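Lpg2148(MvcA) (PDB 6K11) probably regulates the host ubiquitin-conjugating enzyme UBE2N by removing ubiquitin from it, as a deamidase-type effector of Legionella pneumophila. Local coordinates at residues 299-302 against 303-307; 258-261 against 262-265; 61-65 against 66-70. All coordinates share one frame; numbering follows the deposited sequence.

Interaction 1 (299-302 against 303-307)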
ATOM      1  N   ASP A 299      10.393  15.505  -1.999  1.00 37.21           N
ATOM      2  CA  ASP A 299       9.779  16.636  -1.309  1.00 35.02           C
ATOM      3  C   ASP A 299       8.256  16.596  -1.395  1.00 37.06           C
ATOM      4  O   ASP A 299       7.567  16.884  -0.406  1.00 34.83           O
ATOM      5  CB  ASP A 299      10.288  17.952  -1.902  1.00 40.73           C
ATOM      6  CG  ASP A 299      11.690  18.329  -1.418  1.00 43.77           C
ATOM      7  OD1 ASP A 299      12.234  17.669  -0.494  1.00 41.53           O
ATOM      8  OD2 ASP A 299      12.242  19.299  -1.982  1.00 42.02           O
ATOM      9  N   ILE A 300       7.709  16.280  -2.577  1.00 33.42           N
ATOM     10  CA  ILE A 300       6.256  16.262  -2.729  1.00 34.74           C
ATOM     11  C   ILE A 300       5.657  15.072  -1.990  1.00 34.64           C
ATOM     12  O   ILE A 300       4.613  15.189  -1.321  1.00 31.50           O
ATOM     13  CB  ILE A 300       5.873  16.236  -4.216  1.00 37.44           C
ATOM     14  CG1 ILE A 300       6.360  17.508  -4.916  1.00 40.51           C
ATOM     15  CG2 ILE A 300       4.345  16.085  -4.367  1.00 36.58           C
ATOM     16  CD1 ILE A 300       5.898  17.578  -6.356  1.00 43.87           C
ATOM     17  N   TYR A 301       6.286  13.905  -2.138  1.00 32.70           N
ATOM     18  CA  TYR A 301       5.860  12.703  -1.430  1.00 35.30           C
ATOM     19  C   TYR A 301       5.822  12.940   0.080  1.00 33.03           C
ATOM     20  O   TYR A 301       4.826  12.633   0.743  1.00 30.06           O
ATOM     21  CB  TYR A 301       6.806  11.560  -1.787  1.00 33.70           C
ATOM     22  CG  TYR A 301       6.272  10.158  -1.507  1.00 35.88           C
ATOM     23  CD1 TYR A 301       6.357   9.603  -0.235  1.00 31.66           C
ATOM     24  CD2 TYR A 301       5.722   9.380  -2.530  1.00 34.13           C
ATOM     25  CE1 TYR A 301       5.880   8.311   0.021  1.00 31.42           C
ATOM     26  CE2 TYR A 301       5.255   8.089  -2.281  1.00 37.75           C
ATOM     27  CZ  TYR A 301       5.345   7.563  -1.008  1.00 35.20           C
ATOM     28  OH  TYR A 301       4.876   6.290  -0.762  1.00 34.60           O
ATOM     29  N   ALA A 302       6.884  13.530   0.630  1.00 28.72           N
ATOM     30  CA  ALA A 302       6.930  13.806   2.063  1.00 29.37           C
ATOM     31  C   ALA A 302       5.889  14.851   2.462  1.00 35.17           C
ATOM     32  O   ALA A 302       5.193  14.692   3.475  1.00 33.22           O
ATOM     33  CB  ALA A 302       8.338  14.257   2.460  1.00 31.40           C
ATOM     34  N   GLU A 303       5.769  15.932   1.679  1.00 34.14           N
ATOM     35  CA  GLU A 303       4.781  16.969   1.986  1.00 36.25           C
ATOM     36  C   GLU A 303       3.371  16.389   2.075  1.00 34.85           C
ATOM     37  O   GLU A 303       2.607  16.723   2.993  1.00 30.26           O
ATOM     38  CB  GLU A 303       4.826  18.081   0.932  1.00 37.12           C
ATOM     39  CG  GLU A 303       3.811  19.226   1.155  1.00 42.13           C
ATOM     40  CD  GLU A 303       3.818  20.283   0.026  1.00 52.38           C
ATOM     41  OE1 GLU A 303       4.544  20.103  -0.986  1.00 53.88           O
ATOM     42  OE2 GLU A 303       3.101  21.298   0.151  1.00 49.17           O
ATOM     43  N   PHE A 304       2.999  15.528   1.127  1.00 30.39           N
ATOM     44  CA  PHE A 304       1.622  15.049   1.107  1.00 30.77           C
ATOM     45  C   PHE A 304       1.386  13.864   2.044  1.00 32.81           C
ATOM     46  O   PHE A 304       0.284  13.732   2.583  1.00 29.29           O
ATOM     47  CB  PHE A 304       1.213  14.667  -0.320  1.00 30.98           C
ATOM     48  CG  PHE A 304       0.857  15.857  -1.193  1.00 32.77           C
ATOM     49  CD1 PHE A 304       1.013  17.154  -0.720  1.00 34.52           C
ATOM     50  CD2 PHE A 304       0.397  15.665  -2.495  1.00 33.98           C
ATOM     51  CE1 PHE A 304       0.677  18.263  -1.524  1.00 38.29           C
ATOM     52  CE2 PHE A 304       0.057  16.754  -3.305  1.00 37.58           C
ATOM     53  CZ  PHE A 304       0.192  18.053  -2.819  1.00 34.56           C
ATOM     54  N   PHE A 305       2.377  12.987   2.244  1.00 30.03           N
ATOM     55  CA  PHE A 305       2.104  11.673   2.827  1.00 30.69           C
ATOM     56  C   PHE A 305       2.852  11.377   4.129  1.00 29.20           C
ATOM     57  O   PHE A 305       2.627  10.313   4.720  1.00 29.06           O
ATOM     58  CB  PHE A 305       2.429  10.556   1.807  1.00 29.89           C
ATOM     59  CG  PHE A 305       1.816  10.768   0.431  1.00 31.59           C
ATOM     60  CD1 PHE A 305       0.495  11.176   0.292  1.00 29.07           C
ATOM     61  CD2 PHE A 305       2.569  10.551  -0.718  1.00 33.47           C
ATOM     62  CE1 PHE A 305      -0.063  11.397  -0.964  1.00 30.54           C
ATOM     63  CE2 PHE A 305       2.005  10.737  -1.986  1.00 34.00           C
ATOM     64  CZ  PHE A 305       0.685  11.162  -2.101  1.00 32.15           C
ATOM     65  N   SER A 306       3.724  12.261   4.603  1.00 29.07           N
ATOM     66  CA  SER A 306       4.400  11.969   5.862  1.00 30.25           C
ATOM     67  C   SER A 306       3.437  12.143   7.036  1.00 27.22           C
ATOM     68  O   SER A 306       2.422  12.824   6.942  1.00 27.47           O
ATOM     69  CB  SER A 306       5.615  12.896   6.073  1.00 29.30           C
ATOM     70  OG  SER A 306       5.182  14.159   6.554  1.00 32.07           O
ATOM     71  N   LYS A 307       3.785  11.530   8.155  1.00 28.07           N
ATOM     72  CA  LYS A 307       3.201  11.939   9.427  1.00 28.62           C
ATOM     73  C   LYS A 307       3.435  13.438   9.646  1.00 29.03           C
ATOM     74  O   LYS A 307       4.515  13.960   9.345  1.00 27.90           O
ATOM     75  CB  LYS A 307       3.847  11.133  10.560  1.00 30.93           C
ATOM     76  CG  LYS A 307       3.251  11.387  11.943  1.00 33.40           C
ATOM     77  CD  LYS A 307       4.004  10.576  12.988  1.00 35.90           C
ATOM     78  CE  LYS A 307       3.344  10.665  14.378  1.00 37.18           C
ATOM     79  NZ  LYS A 307       4.260  10.089  15.420  1.00 39.88           N
TER
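Ala-302 offers its carbonyl to Ser-306, and Glu-303 lays its side chain along the turn before it. The bond from Ser-306 N to Ala-302 O, 3.1 Å, is the final rung of the i to i+4 ladder, although Ser-306 has already left helical backbone angles. Glu-303 N donates to Asp-299 O at 2.9 Å. Glu-303 CB packs 3.3 Å from Asp-299 O and 3.7 Å from Ile-300 O. From there its extended chain (chi1 180°) carries OE1 to a salt bridge with Lys-284 NZ. Tyr-301 and Phe-305, one helical turn apart, form a T-shaped stack. The rings are carried by the last turn of helix 294-305, where Phe-305 N bonds Tyr-301 O at 2.9 Å. The edge of Phe-305 is turned to the face of Tyr-301, with the ring planes at 85°. Phe-305 CD2 stands over the centre of the tyrosine ring, 3.8 Å from Tyr-301 CG. Tyr-301 sets its CG anti to its own nitrogen (chi1 -161°), which presents this face to Phe-305. The hydroxyl of Tyr-301 bonds Tyr-255 OH and Ser-231 OG. Ile-300 CG2 lies over one face of the Phe-304 ring, 4.4 Å from Phe-304 CD2.

Interaction 2 (258-261 against 262-265)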
ATOM      1  N   SER A 258       4.577   4.470   9.996  1.00 27.93           N
ATOM      2  CA  SER A 258       4.635   5.902  10.267  1.00 27.72           C
ATOM      3  C   SER A 258       3.468   6.373  11.126  1.00 29.00           C
ATOM      4  O   SER A 258       3.704   6.957  12.188  1.00 27.74           O
ATOM      5  CB  SER A 258       4.687   6.698   8.956  1.00 26.56           C
ATOM      6  OG  SER A 258       4.703   8.096   9.237  1.00 27.87           O
ATOM      7  N   HIS A 259       2.221   6.161  10.691  1.00 26.18           N
ATOM      8  CA  HIS A 259       1.061   6.683  11.402  1.00 27.46           C
ATOM      9  C   HIS A 259      -0.188   5.938  10.935  1.00 27.43           C
ATOM     10  O   HIS A 259      -0.237   5.423   9.811  1.00 26.50           O
ATOM     11  CB  HIS A 259       0.893   8.189  11.155  1.00 27.07           C
ATOM     12  CG  HIS A 259       0.736   8.535   9.705  1.00 28.46           C
ATOM     13  ND1 HIS A 259       1.815   8.790   8.887  1.00 25.81           N
ATOM     14  CD2 HIS A 259      -0.365   8.621   8.915  1.00 26.94           C
ATOM     15  CE1 HIS A 259       1.385   9.054   7.667  1.00 25.72           C
ATOM     16  NE2 HIS A 259       0.070   8.950   7.654  1.00 27.34           N
ATOM     17  N   THR A 260      -1.189   5.873  11.818  1.00 25.38           N
ATOM     18  CA  THR A 260      -2.490   5.310  11.485  1.00 26.28           C
ATOM     19  C   THR A 260      -3.438   6.401  10.994  1.00 27.10           C
ATOM     20  O   THR A 260      -3.147   7.594  11.060  1.00 24.73           O
ATOM     21  CB  THR A 260      -3.117   4.621  12.701  1.00 27.33           C
ATOM     22  OG1 THR A 260      -3.363   5.612  13.706  1.00 27.57           O
ATOM     23  CG2 THR A 260      -2.146   3.564  13.287  1.00 28.91           C
ATOM     24  N   LEU A 261      -4.611   5.972  10.524  1.00 26.49           N
ATOM     25  CA  LEU A 261      -5.633   6.939  10.136  1.00 27.42           C
ATOM     26  C   LEU A 261      -6.050   7.790  11.328  1.00 26.51           C
ATOM     27  O   LEU A 261      -6.269   9.004  11.197  1.00 26.02           O
ATOM     28  CB  LEU A 261      -6.829   6.202   9.531  1.00 28.08           C
ATOM     29  CG  LEU A 261      -8.008   7.056   9.050  1.00 29.87           C
ATOM     30  CD1 LEU A 261      -7.543   8.054   8.003  1.00 28.10           C
ATOM     31  CD2 LEU A 261      -9.124   6.158   8.511  1.00 29.41           C
ATOM     32  N   GLN A 262      -6.132   7.174  12.510  1.00 28.40           N
ATOM     33  CA  GLN A 262      -6.444   7.930  13.723  1.00 28.76           C
ATOM     34  C   GLN A 262      -5.407   9.027  13.973  1.00 28.99           C
ATOM     35  O   GLN A 262      -5.766  10.184  14.225  1.00 29.35           O
ATOM     36  CB  GLN A 262      -6.523   6.977  14.917  1.00 28.26           C
ATOM     37  CG  GLN A 262      -6.447   7.683  16.265  1.00 26.43           C
ATOM     38  CD  GLN A 262      -6.569   6.717  17.421  1.00 35.70           C
ATOM     39  OE1 GLN A 262      -5.909   5.673  17.450  1.00 31.25           O
ATOM     40  NE2 GLN A 262      -7.428   7.048  18.375  1.00 28.80           N
ATOM     41  N   ASP A 263      -4.112   8.670  13.901  1.00 27.59           N
ATOM     42  CA  ASP A 263      -3.026   9.642  14.035  1.00 27.03           C
ATOM     43  C   ASP A 263      -3.187  10.769  13.027  1.00 27.35           C
ATOM     44  O   ASP A 263      -3.011  11.950  13.355  1.00 29.15           O
ATOM     45  CB  ASP A 263      -1.645   8.986  13.804  1.00 26.25           C
ATOM     46  CG  ASP A 263      -1.241   7.971  14.874  1.00 32.41           C
ATOM     47  OD1 ASP A 263      -1.636   8.093  16.051  1.00 27.78           O
ATOM     48  OD2 ASP A 263      -0.483   7.030  14.517  1.00 30.06           O
ATOM     49  N   TRP A 264      -3.485  10.406  11.780  1.00 28.03           N
ATOM     50  CA  TRP A 264      -3.655  11.385  10.711  1.00 27.65           C
ATOM     51  C   TRP A 264      -4.712  12.415  11.079  1.00 26.44           C
ATOM     52  O   TRP A 264      -4.466  13.629  11.024  1.00 27.63           O
ATOM     53  CB  TRP A 264      -4.027  10.644   9.424  1.00 22.43           C
ATOM     54  CG  TRP A 264      -4.226  11.500   8.208  1.00 26.44           C
ATOM     55  CD1 TRP A 264      -5.422  11.948   7.687  1.00 26.53           C
ATOM     56  CD2 TRP A 264      -3.204  11.979   7.333  1.00 25.50           C
ATOM     57  NE1 TRP A 264      -5.197  12.668   6.538  1.00 28.96           N
ATOM     58  CE2 TRP A 264      -3.841  12.713   6.304  1.00 28.50           C
ATOM     59  CE3 TRP A 264      -1.801  11.866   7.325  1.00 26.71           C
ATOM     60  CZ2 TRP A 264      -3.126  13.322   5.265  1.00 30.58           C
ATOM     61  CZ3 TRP A 264      -1.087  12.459   6.289  1.00 26.31           C
ATOM     62  CH2 TRP A 264      -1.756  13.181   5.267  1.00 28.66           C
ATOM     63  N   PHE A 265      -5.891  11.945  11.498  1.00 25.52           N
ATOM     64  CA  PHE A 265      -6.964  12.858  11.878  1.00 25.02           C
ATOM     65  C   PHE A 265      -6.631  13.637  13.151  1.00 28.01           C
ATOM     66  O   PHE A 265      -6.967  14.823  13.260  1.00 27.93           O
ATOM     67  CB  PHE A 265      -8.265  12.069  12.061  1.00 25.78           C
ATOM     68  CG  PHE A 265      -8.990  11.741  10.770  1.00 26.37           C
ATOM     69  CD1 PHE A 265      -9.265  12.724   9.831  1.00 30.37           C
ATOM     70  CD2 PHE A 265      -9.426  10.458  10.524  1.00 27.07           C
ATOM     71  CE1 PHE A 265      -9.952  12.412   8.663  1.00 27.50           C
ATOM     72  CE2 PHE A 265     -10.131  10.140   9.375  1.00 28.36           C
ATOM     73  CZ  PHE A 265     -10.401  11.120   8.442  1.00 28.31           C
TER
HETATM   74  O   HOH W   1      -3.739   4.877  16.229  1.00 32.35           O
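Thr-260 and Asp-263 cross at a slant at the start of helix 261-266 and grip each other through two reciprocal bonds. Asp-263 N donates to Thr-260 OG1 at 3.2 Å, an almost straight bond. Asp-263 CG lies beside its own backbone nitrogen, which turns the carboxylate back to Thr-260 N. In return Thr-260 N donates to Asp-263 OD2 at 3.0 Å with an angle of 172°, and it meets the carboxylate from above its plane. The threonine hydroxyl is placed for this by chi1 of 64°, which sets OG1 between the backbone nitrogen and the carbonyl carbon. A water also joins Thr-260 OG1 to Gln-262 OE1, donating to the latter at 2.6 Å. Gln-262 NE2 is hydrogen-bonded to Gln-17 O.

His-259 and Trp-264 lie side by side and point the same way. Their planes are 22° apart but slid past each other, so the rings barely overlap. The closest approach is His-259 NE2 to Trp-264 CE3, 3.5 Å. The polar partner of His-259 NE2 is Gln-253 NE2, while ND1 pairs with Ser-258 OG. The indole NE1 is bonded to Pro-251 O. Leu-261 and Phe-265 also run alongside each other, with Leu-261 CD1 3.6 Å from Phe-265 CE2. Helix 4-19 covers this pair through Ser-16.

Just before the helix, Ser-258 and His-259 both face Tyr-255 in a classic beta bulge. Thr-260, the N-cap, and Asp-263, three residues on, then form a capping box, the motif that closes the first turn of a helix by pairing side chains with backbone N-H groups.

Interaction 3 (61-65 against 66-70)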
ATOM      1  N   CYS A  61       0.326  -8.203  19.927  1.00 34.10           N
ATOM      2  CA  CYS A  61      -0.147  -7.149  20.811  1.00 37.67           C
ATOM      3  C   CYS A  61       0.779  -5.936  20.779  1.00 41.09           C
ATOM      4  O   CYS A  61       0.317  -4.803  20.987  1.00 37.82           O
ATOM      5  CB  CYS A  61      -0.326  -7.708  22.223  1.00 36.45           C
ATOM      6  SG  CYS A  61      -1.633  -9.016  22.235  1.00 44.81           S
ATOM      7  N   HIS A  62       2.074  -6.150  20.505  1.00 36.66           N
ATOM      8  CA  HIS A  62       2.961  -5.040  20.152  1.00 42.48           C
ATOM      9  C   HIS A  62       2.409  -4.256  18.971  1.00 37.39           C
ATOM     10  O   HIS A  62       2.272  -3.033  19.037  1.00 38.09           O
ATOM     11  CB  HIS A  62       4.352  -5.556  19.794  1.00 37.98           C
ATOM     12  CG  HIS A  62       5.344  -5.458  20.903  1.00 43.20           C
ATOM     13  ND1 HIS A  62       5.423  -6.390  21.915  1.00 44.39           N
ATOM     14  CD2 HIS A  62       6.335  -4.562  21.137  1.00 47.27           C
ATOM     15  CE1 HIS A  62       6.407  -6.064  22.736  1.00 44.50           C
ATOM     16  NE2 HIS A  62       6.976  -4.960  22.287  1.00 44.13           N
ATOM     17  N   MET A  63       2.121  -4.952  17.868  1.00 34.02           N
ATOM     18  CA  MET A  63       1.655  -4.301  16.650  1.00 41.61           C
ATOM     19  C   MET A  63       0.347  -3.538  16.865  1.00 41.35           C
ATOM     20  O   MET A  63       0.140  -2.490  16.237  1.00 38.55           O
ATOM     21  CB  MET A  63       1.503  -5.336  15.528  1.00 40.75           C
ATOM     22  CG  MET A  63       2.807  -6.073  15.199  1.00 44.88           C
ATOM     23  SD  MET A  63       2.701  -7.189  13.770  1.00 49.96           S
ATOM     24  CE  MET A  63       1.223  -8.128  14.141  1.00 46.83           C
ATOM     25  N   MET A  64      -0.536  -4.026  17.749  1.00 35.97           N
ATOM     26  CA  MET A  64      -1.780  -3.305  18.021  1.00 39.08           C
ATOM     27  C   MET A  64      -1.549  -1.937  18.669  1.00 40.04           C
ATOM     28  O   MET A  64      -2.440  -1.084  18.611  1.00 36.67           O
ATOM     29  CB  MET A  64      -2.703  -4.142  18.912  1.00 37.60           C
ATOM     30  CG  MET A  64      -3.143  -5.458  18.278  1.00 38.05           C
ATOM     31  SD  MET A  64      -4.645  -5.210  17.335  1.00 34.61           S
ATOM     32  CE  MET A  64      -5.793  -5.070  18.701  1.00 38.50           C
ATOM     33  N   THR A  65      -0.388  -1.700  19.287  1.00 37.19           N
ATOM     34  CA  THR A  65      -0.072  -0.396  19.866  1.00 37.25           C
ATOM     35  C   THR A  65       0.911   0.419  19.023  1.00 38.93           C
ATOM     36  O   THR A  65       1.382   1.474  19.479  1.00 38.51           O
ATOM     37  CB  THR A  65       0.487  -0.549  21.288  1.00 43.47           C
ATOM     38  OG1 THR A  65       1.779  -1.173  21.217  1.00 44.09           O
ATOM     39  CG2 THR A  65      -0.446  -1.393  22.166  1.00 39.22           C
ATOM     40  N   GLU A  66       1.219  -0.021  17.804  1.00 37.84           N
ATOM     41  CA  GLU A  66       2.192   0.652  16.944  1.00 36.01           C
ATOM     42  C   GLU A  66       1.529   1.067  15.635  1.00 35.94           C
ATOM     43  O   GLU A  66       0.415   0.602  15.338  1.00 33.65           O
ATOM     44  CB  GLU A  66       3.383  -0.279  16.693  1.00 37.19           C
ATOM     45  CG  GLU A  66       4.168  -0.533  17.971  1.00 40.03           C
ATOM     46  CD  GLU A  66       5.068  -1.750  17.897  1.00 43.25           C
ATOM     47  OE1 GLU A  66       5.128  -2.385  16.821  1.00 47.20           O
ATOM     48  OE2 GLU A  66       5.710  -2.066  18.930  1.00 45.26           O
ATOM     49  N   PRO A  67       2.175   1.935  14.812  1.00 35.76           N
ATOM     50  CA  PRO A  67       1.603   2.248  13.489  1.00 33.98           C
ATOM     51  C   PRO A  67       1.732   1.084  12.518  1.00 35.40           C
ATOM     52  O   PRO A  67       2.684   1.020  11.727  1.00 33.78           O
ATOM     53  CB  PRO A  67       2.428   3.456  13.022  1.00 34.80           C
ATOM     54  CG  PRO A  67       3.801   3.240  13.697  1.00 33.41           C
ATOM     55  CD  PRO A  67       3.445   2.660  15.055  1.00 37.86           C
ATOM     56  N   THR A  68       0.774   0.157  12.557  1.00 29.80           N
ATOM     57  CA  THR A  68       0.812  -1.020  11.697  1.00 32.54           C
ATOM     58  C   THR A  68      -0.429  -1.148  10.828  1.00 33.79           C
ATOM     59  O   THR A  68      -0.676  -2.220  10.259  1.00 33.40           O
ATOM     60  CB  THR A  68       1.009  -2.293  12.537  1.00 32.61           C
ATOM     61  OG1 THR A  68       0.000  -2.362  13.542  1.00 32.17           O
ATOM     62  CG2 THR A  68       2.379  -2.265  13.220  1.00 37.47           C
ATOM     63  N   GLN A  69      -1.219  -0.094  10.714  1.00 30.40           N
ATOM     64  CA  GLN A  69      -2.294  -0.063   9.733  1.00 30.77           C
ATOM     65  C   GLN A  69      -1.712   0.297   8.373  1.00 32.89           C
ATOM     66  O   GLN A  69      -0.992   1.290   8.249  1.00 33.91           O
ATOM     67  CB  GLN A  69      -3.356   0.961  10.155  1.00 32.74           C
ATOM     68  CG  GLN A  69      -4.560   1.067   9.218  1.00 29.70           C
ATOM     69  CD  GLN A  69      -5.548   2.132   9.687  1.00 32.04           C
ATOM     70  OE1 GLN A  69      -5.152   3.136  10.288  1.00 31.61           O
ATOM     71  NE2 GLN A  69      -6.840   1.904   9.441  1.00 31.44           N
ATOM     72  N   SER A  70      -2.018  -0.501   7.347  1.00 31.83           N
ATOM     73  CA  SER A  70      -1.501  -0.164   6.032  1.00 31.85           C
ATOM     74  C   SER A  70      -2.367   0.908   5.377  1.00 29.82           C
ATOM     75  O   SER A  70      -3.533   1.115   5.734  1.00 29.27           O
ATOM     76  CB  SER A  70      -1.428  -1.404   5.134  1.00 34.25           C
ATOM     77  OG  SER A  70      -2.720  -1.725   4.653  1.00 34.00           O
TER
HETATM   78  O   HOH W   2      -2.140   0.744  16.338  1.00 44.41           O
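Thr-68 holds its OG1 between its own nitrogen and carbonyl carbon (chi1 55°), and this turns the hydroxyl onto Met-63 O. The bond from Thr-68 OG1 to Met-63 O is short, 2.7 Å. Glu-66 N takes the same carbonyl at 3.1 Å, so Met-63 O is held by two donors. They come from opposite faces of the carbonyl plane, and neither lies on a lone pair. The methyl of Thr-68 adds an apolar touch, with CG2 3.9 Å from Met-63 CB.

Glu-66 places CG beside its nitrogen (chi1 -67°) and runs back alongside the His-62 carbonyl, with Glu-66 CD 3.3 Å from His-62 O, to the edge of the imidazole. There OE2 lies near the ring plane, 3.4 Å from His-62 CD2. The carboxylate and imidazole planes are 71° apart. The ring's ND1 turns to Ser-58 O. His-62 O has two donors of its own, Thr-65 N and Thr-65 OG1, the hydroxyl at 2.9 Å. A water spans Met-64 O and Glu-66 O and donates to both. The chain turns sharply at Pro-67 in an inverse gamma turn, marked by a weak bond from Thr-68 N to Glu-66 O.

These bonds give the last carbonyls of helix 49-64 donors where its ladder ends. The linker leads to helix 71-83, which Ser-70 caps. Met-64 packs on helix 28-39, Thr-65 touches Arg-366 of helix 358-381, and Pro-67 bonds the backbone of Gly-257.

Overall arrangement
The three contacts follow one another in space, with interaction 2 in the middle. Its centre is about 11 Å from that of interaction 3 and about 14 Å from that of interaction 1. Interactions 1 and 3 have centres about 21 Å apart and do not touch. Gln-69 of interaction 3 reaches the start of helix 261-266, where its OE1 lies 2.9 Å from Leu-261 N, a probable hydrogen bond. Pro-67 packs against Ser-258 and His-259. On the other flank, Trp-264 CH2 lies 3.4 Å from Phe-304 O, and His-259 CE1 is 3.4 Å from Phe-305 O. Residues 258-265 thus lie between the loop after helix 49-64 and the C-terminal end of helix 294-305.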